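TrwG component of type IV secretion system (Bartonella birtlesii, PDB 4JF8) is a virB8-family component of a type IV secretion system, this chain being its soluble domain, and probably helps assemble the membrane-spanning transport machinery. Local coordinates at residues L49-L54 and A72-A77; N55-D60 and Y169-E174. All coordinates share one frame; numbering follows the deposited sequence.

Contact 1. Residues L49-L54 and A72-A77; sequences LNQYVL and ALLSTA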
loop_
_atom_site.group_PDB
_atom_site.type_symbol
_atom_site.label_atom_id
_atom_site.label_comp_id
_atom_site.label_asym_id
_atom_site.label_seq_id
_atom_site.Cartn_x
_atom_site.Cartn_y
_atom_site.Cartn_z
ATOM N N LEU A 49 11.299 3.368 0.682
ATOM C CA LEU A 49 11.898 3.540 -0.634
ATOM C C LEU A 49 11.261 2.622 -1.659
ATOM O O LEU A 49 11.025 3.028 -2.797
ATOM C CB LEU A 49 13.405 3.291 -0.559
ATOM C CG LEU A 49 14.166 4.376 0.229
ATOM C CD1 LEU A 49 15.531 3.856 0.682
ATOM C CD2 LEU A 49 14.295 5.691 -0.539
ATOM N N ASN A 50 11.030 1.379 -1.266
ATOM C CA ASN A 50 10.357 0.425 -2.134
ATOM C C ASN A 50 8.945 0.901 -2.481
ATOM O O ASN A 50 8.527 0.879 -3.650
ATOM C CB ASN A 50 10.324 -0.943 -1.440
ATOM C CG ASN A 50 9.756 -2.031 -2.305
ATOM O OD1 ASN A 50 10.307 -2.329 -3.368
ATOM N ND2 ASN A 50 8.687 -2.681 -1.839
ATOM N N GLN A 51 8.195 1.312 -1.463
ATOM C CA GLN A 51 6.842 1.792 -1.706
ATOM C C GLN A 51 6.893 2.968 -2.674
ATOM O O GLN A 51 6.069 3.078 -3.591
ATOM C CB GLN A 51 6.213 2.246 -0.397
ATOM C CG GLN A 51 4.779 2.710 -0.581
ATOM C CD GLN A 51 4.049 3.031 0.715
ATOM O OE1 GLN A 51 3.570 4.146 0.918
ATOM N NE2 GLN A 51 3.978 2.065 1.597
ATOM N N TYR A 52 7.864 3.864 -2.503
ATOM C CA TYR A 52 7.959 5.025 -3.361
ATOM C C TYR A 52 8.218 4.660 -4.819
ATOM O O TYR A 52 7.499 5.115 -5.712
ATOM C CB TYR A 52 9.043 5.992 -2.855
ATOM C CG TYR A 52 8.956 7.343 -3.537
ATOM C CD1 TYR A 52 8.005 8.270 -3.114
ATOM C CD2 TYR A 52 9.749 7.670 -4.645
ATOM C CE1 TYR A 52 7.865 9.500 -3.735
ATOM C CE2 TYR A 52 9.615 8.897 -5.267
ATOM C CZ TYR A 52 8.661 9.797 -4.824
ATOM O OH TYR A 52 8.570 11.039 -5.450
ATOM N N VAL A 53 9.229 3.840 -5.061
ATOM C CA VAL A 53 9.579 3.491 -6.422
ATOM C C VAL A 53 8.443 2.717 -7.082
ATOM O O VAL A 53 8.095 2.973 -8.237
ATOM C CB VAL A 53 10.928 2.744 -6.495
ATOM C CG1 VAL A 53 11.165 2.218 -7.906
ATOM C CG2 VAL A 53 12.072 3.674 -6.097
ATOM N N LEU A 54 7.853 1.766 -6.370
ATOM C CA LEU A 54 6.767 0.990 -6.965
ATOM C C LEU A 54 5.597 1.900 -7.305
ATOM O O LEU A 54 4.976 1.759 -8.368
ATOM C CB LEU A 54 6.304 -0.130 -6.031
ATOM C CG LEU A 54 7.278 -1.304 -5.887
ATOM C CD1 LEU A 54 6.733 -2.303 -4.883
ATOM C CD2 LEU A 54 7.513 -1.977 -7.238
ATOM N N ALA A 72 2.452 11.304 -4.425
ATOM C CA ALA A 72 2.326 12.700 -4.018
ATOM C C ALA A 72 2.503 12.874 -2.514
ATOM O O ALA A 72 3.194 13.783 -2.050
ATOM C CB ALA A 72 0.999 13.278 -4.470
ATOM N N LEU A 73 1.875 11.978 -1.749
ATOM C CA LEU A 73 1.950 12.078 -0.286
ATOM C C LEU A 73 3.374 11.984 0.224
ATOM O O LEU A 73 3.763 12.662 1.171
ATOM C CB LEU A 73 1.090 10.970 0.323
ATOM C CG LEU A 73 0.990 10.957 1.842
ATOM C CD1 LEU A 73 0.221 12.159 2.378
ATOM C CD2 LEU A 73 0.393 9.628 2.285
ATOM N N LEU A 74 4.167 11.131 -0.411
ATOM C CA LEU A 74 5.514 10.827 0.042
ATOM C C LEU A 74 6.581 11.723 -0.546
ATOM O O LEU A 74 7.764 11.470 -0.308
ATOM C CB LEU A 74 5.824 9.348 -0.247
ATOM C CG LEU A 74 4.913 8.290 0.388
ATOM C CD1 LEU A 74 5.473 6.928 0.056
ATOM C CD2 LEU A 74 4.802 8.489 1.898
ATOM N N SER A 75 6.174 12.767 -1.263
ATOM C CA SER A 75 7.101 13.697 -1.922
ATOM C C SER A 75 7.015 15.077 -1.305
ATOM O O SER A 75 5.929 15.552 -1.000
ATOM C CB SER A 75 6.727 13.830 -3.394
ATOM O OG SER A 75 6.792 12.580 -4.097
ATOM N N THR A 76 8.147 15.753 -1.162
ATOM C CA THR A 76 8.110 17.169 -0.813
ATOM C C THR A 76 7.388 17.939 -1.895
ATOM O O THR A 76 7.208 17.448 -3.014
ATOM C CB THR A 76 9.511 17.780 -0.701
ATOM O OG1 THR A 76 10.140 17.684 -1.993
ATOM C CG2 THR A 76 10.359 17.124 0.414
ATOM N N ALA A 77 7.002 19.168 -1.586
ATOM C CA ALA A 77 6.319 20.008 -2.560
ATOM C C ALA A 77 7.086 20.127 -3.880
ATOM O O ALA A 77 6.514 20.021 -4.959
ATOM C CB ALA A 77 6.064 21.381 -1.947
#

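Contact 2. Residues N55-D60 and Y169-E174; sequences NRETYD and YRTDPE. With EDO (1,2-ethanediol), chain C.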
loop_
_atom_site.group_PDB
_atom_site.type_symbol
_atom_site.label_atom_id
_atom_site.label_comp_id
_atom_site.label_asym_id
_atom_site.label_seq_id
_atom_site.Cartn_x
_atom_site.Cartn_y
_atom_site.Cartn_z
ATOM N N ASN A 55 5.236 2.808 -6.415
ATOM C CA ASN A 55 4.054 3.637 -6.670
ATOM C C ASN A 55 4.308 4.709 -7.717
ATOM O O ASN A 55 3.388 5.060 -8.453
ATOM C CB ASN A 55 3.497 4.225 -5.378
ATOM C CG ASN A 55 2.671 3.229 -4.621
ATOM O OD1 ASN A 55 1.474 3.087 -4.880
ATOM N ND2 ASN A 55 3.269 2.544 -3.676
ATOM N N ARG A 56 5.531 5.190 -7.820
ATOM C CA ARG A 56 5.839 6.269 -8.760
ATOM C C ARG A 56 6.064 5.754 -10.175
ATOM O O ARG A 56 5.636 6.383 -11.144
ATOM C CB ARG A 56 7.059 7.063 -8.283
ATOM C CG ARG A 56 7.420 8.180 -9.249
ATOM C CD ARG A 56 8.308 9.228 -8.667
ATOM N NE ARG A 56 8.766 10.186 -9.673
ATOM C CZ ARG A 56 9.258 11.391 -9.417
ATOM N NH1 ARG A 56 9.299 11.877 -8.178
ATOM N NH2 ARG A 56 9.691 12.148 -10.422
ATOM N N GLU A 57 6.742 4.620 -10.288
ATOM C CA GLU A 57 7.158 4.126 -11.598
ATOM C C GLU A 57 6.133 3.192 -12.244
ATOM O O GLU A 57 6.113 3.030 -13.455
ATOM C CB GLU A 57 8.527 3.423 -11.504
ATOM C CG GLU A 57 9.675 4.319 -11.056
ATOM C CD GLU A 57 9.956 5.471 -12.000
ATOM O OE1 GLU A 57 9.693 5.353 -13.222
ATOM O OE2 GLU A 57 10.450 6.504 -11.513
ATOM N N THR A 58 5.290 2.554 -11.451
ATOM C CA THR A 58 4.237 1.697 -12.007
ATOM C C THR A 58 3.228 2.511 -12.769
ATOM O O THR A 58 2.827 3.581 -12.291
ATOM C CB THR A 58 3.497 0.941 -10.885
ATOM O OG1 THR A 58 4.392 0.013 -10.262
ATOM C CG2 THR A 58 2.275 0.202 -11.414
ATOM N N TYR A 59 2.837 2.042 -13.951
ATOM C CA TYR A 59 1.666 2.604 -14.618
ATOM C C TYR A 59 0.654 1.501 -14.768
ATOM O O TYR A 59 0.887 0.528 -15.482
ATOM C CB TYR A 59 1.976 3.234 -16.004
ATOM C CG TYR A 59 0.719 3.853 -16.536
ATOM C CD1 TYR A 59 0.343 5.125 -16.172
ATOM C CD2 TYR A 59 -0.141 3.124 -17.361
ATOM C CE1 TYR A 59 -0.835 5.678 -16.608
ATOM C CE2 TYR A 59 -1.337 3.666 -17.799
ATOM C CZ TYR A 59 -1.670 4.949 -17.427
ATOM O OH TYR A 59 -2.866 5.521 -17.830
ATOM N N ASP A 60 -0.492 1.649 -14.115
ATOM C CA ASP A 60 -1.534 0.631 -14.199
ATOM C C ASP A 60 -2.831 1.353 -13.933
ATOM O O ASP A 60 -3.060 1.808 -12.821
ATOM C CB ASP A 60 -1.270 -0.483 -13.183
ATOM C CG ASP A 60 -2.258 -1.631 -13.272
ATOM O OD1 ASP A 60 -3.321 -1.493 -13.887
ATOM O OD2 ASP A 60 -1.912 -2.677 -12.663
ATOM N N TYR A 169 14.595 13.106 -6.510
ATOM C CA TYR A 169 14.373 11.841 -7.193
ATOM C C TYR A 169 14.717 11.990 -8.658
ATOM O O TYR A 169 14.141 12.822 -9.343
ATOM C CB TYR A 169 12.920 11.407 -7.036
ATOM C CG TYR A 169 12.607 10.065 -7.627
ATOM C CD1 TYR A 169 12.686 8.919 -6.849
ATOM C CD2 TYR A 169 12.196 9.917 -8.945
ATOM C CE1 TYR A 169 12.373 7.682 -7.361
ATOM C CE2 TYR A 169 11.885 8.688 -9.462
ATOM C CZ TYR A 169 11.972 7.565 -8.664
ATOM O OH TYR A 169 11.659 6.309 -9.139
ATOM N N ARG A 170 15.603 11.133 -9.127
ATOM C CA ARG A 170 15.867 11.000 -10.550
ATOM C C ARG A 170 16.033 9.542 -10.891
ATOM O O ARG A 170 16.369 8.723 -10.021
ATOM C CB ARG A 170 17.127 11.771 -10.971
ATOM C CG ARG A 170 18.395 11.322 -10.280
ATOM C CD ARG A 170 19.633 12.080 -10.767
ATOM N NE ARG A 170 19.859 11.888 -12.196
ATOM C CZ ARG A 170 19.917 12.838 -13.132
ATOM N NH1 ARG A 170 19.854 14.134 -12.844
ATOM N NH2 ARG A 170 20.087 12.459 -14.388
ATOM N N THR A 171 15.803 9.209 -12.164
ATOM C CA THR A 171 16.079 7.866 -12.694
ATOM C C THR A 171 17.014 7.987 -13.883
ATOM O O THR A 171 17.011 8.994 -14.594
ATOM C CB THR A 171 14.795 7.126 -13.104
ATOM O OG1 THR A 171 14.098 7.915 -14.065
ATOM C CG2 THR A 171 13.913 6.891 -11.915
ATOM N N ASP A 172 17.863 6.970 -14.033
ATOM C CA ASP A 172 18.833 6.910 -15.125
ATOM C C ASP A 172 18.990 5.458 -15.554
ATOM O O ASP A 172 18.772 4.547 -14.771
ATOM C CB ASP A 172 20.177 7.415 -14.625
ATOM C CG ASP A 172 20.148 8.886 -14.236
ATOM O OD1 ASP A 172 20.218 9.770 -15.118
ATOM O OD2 ASP A 172 20.015 9.198 -13.024
ATOM N N PRO A 173 19.471 5.221 -16.790
ATOM C CA PRO A 173 19.806 3.864 -17.190
ATOM C C PRO A 173 20.911 3.281 -16.318
ATOM O O PRO A 173 21.875 3.967 -15.971
ATOM C CB PRO A 173 20.296 4.036 -18.638
ATOM C CG PRO A 173 19.612 5.276 -19.108
ATOM C CD PRO A 173 19.613 6.171 -17.911
ATOM N N GLU A 174 20.762 2.006 -15.990
ATOM C CA GLU A 174 21.806 1.294 -15.262
ATOM C C GLU A 174 22.978 1.003 -16.181
ATOM O O GLU A 174 22.800 0.730 -17.339
ATOM C CB GLU A 174 21.259 -0.029 -14.715
ATOM C CG GLU A 174 22.180 -0.694 -13.694
ATOM C CD GLU A 174 21.659 -2.019 -13.175
ATOM O OE1 GLU A 174 20.679 -2.533 -13.726
ATOM O OE2 GLU A 174 22.294 -2.566 -12.247
HETATM C C1 EDO C . 2.068 6.100 -11.537
HETATM O O1 EDO C . 3.167 6.713 -12.233
HETATM C C2 EDO C . 1.399 7.094 -10.629
HETATM O O2 EDO C . 2.283 7.335 -9.573
HETATM O O HOH W 1 11.468 13.928 -9.154
HETATM O O HOH W 2 11.813 6.465 -14.712
#

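Contact 1. Residues L49-L54 and A72-A77
This is a buried helix-to-turn contact near the centre of the domain, in which Y52 and Q51 of helix 42-57 meet L74 and S75 at the point where helix 64-73 ends. Y52 and L74 carry the contact, and Y52 supplies its polar link. With its CG trans to the backbone N (chi1 -167°), the ring swings out from the helix and along the turn, so that its hydroxyl arrives at S75. Y52 OH donates to S75 OG at 2.7 Å, and that oxygen lies in the plane of the ring, at its edge. S75 OG is in turn hydrogen-bonded to T71 O in the last turn of helix 64-73, while Y52 OH is also bonded to R56 NH1. The result is a short chain of hydrogen bonds, from R56 through Y52 and S75 to T71, with both hydroxyls engaged at two points.

Such packing of helices over one side of a curved antiparallel sheet belongs to the NTF2-like fold of VirB8 domains, and here it joins two of those helices. Beside the hydroxyl pair, L74 CB touches the ring edge at Y52 CD1, 3.8 Å away; the two side chains run past each other in opposite senses. Q51 reaches out as an extended chain and crosses L74 at about a right angle, Q51 OE1 lying 3.5 Å from L74 CD1. L74 has already left helical backbone angles, and S75 N still reaches back to A72 O at 3.2 Å. Q51 also packs on Y47 of the second subunit.

Contact 2. Residues N55-D60 and Y169-E174
R56 sets its CG opposite the backbone N (chi1 179°) and stays extended as far as NE, which lays the end of the chain over one face of the ring of Y169, a residue whose CG is likewise anti to its backbone N. E57 instead bends at chi2 (-62°), turning its carboxylate to the edge of that ring. The aromatic group is therefore held on two sides. Over the face, R56 CD makes a CH-pi contact, 4.0 Å from the Y169 ring centroid, and Y169 CD2 sits over the middle of the guanidinium, 3.3 Å from R56 CZ, the two planes 28° apart. At the edge, Y169 OH donates to E57 OE2 at 2.7 Å, meeting the carboxylate on its anti side. E57 OE2 also lies 3.5 Å from T171 CG2.

Two waters tie the segments further. One accepts from R56 NH2 and donates to Y169 O; the other donates to E57 OE1 at 2.8 Å and is also bonded to T171 OG1. The remaining end nitrogen, R56 NH1, is anchored on Y52 OH. An ethanediol, probably from the crystallisation liquor, bonds to N55 O and R56 O.

The contact thus fastens the last turn of helix 42-57 to the edge strand 164-173 of the NTF2-like sheet: Y169 also touches I143 on the adjoining strand 137-147, R56 rests on T71 of helix 64-73, and E57 packs on V105 of strand 101-112.

The two contacts lie with their centres about 11 Å apart and follow each other along helix 42-57, contact 1 in its second half and contact 2 in its final turn and the loop beyond. Their segments alternate in sequence, 49-54, 55-60, 72-77 and 169-174, so the helix is tied first to the turn after helix 64-73 and then to strand 164-173, the last strand of the sheet. They touch directly: the rings of Y52 and Y169 meet edge-to-face, with Y52 CE2 3.5 Å from Y169 CD1. Helix 42-57 thereby links the helical layer to the sheet within a single VirB8 domain.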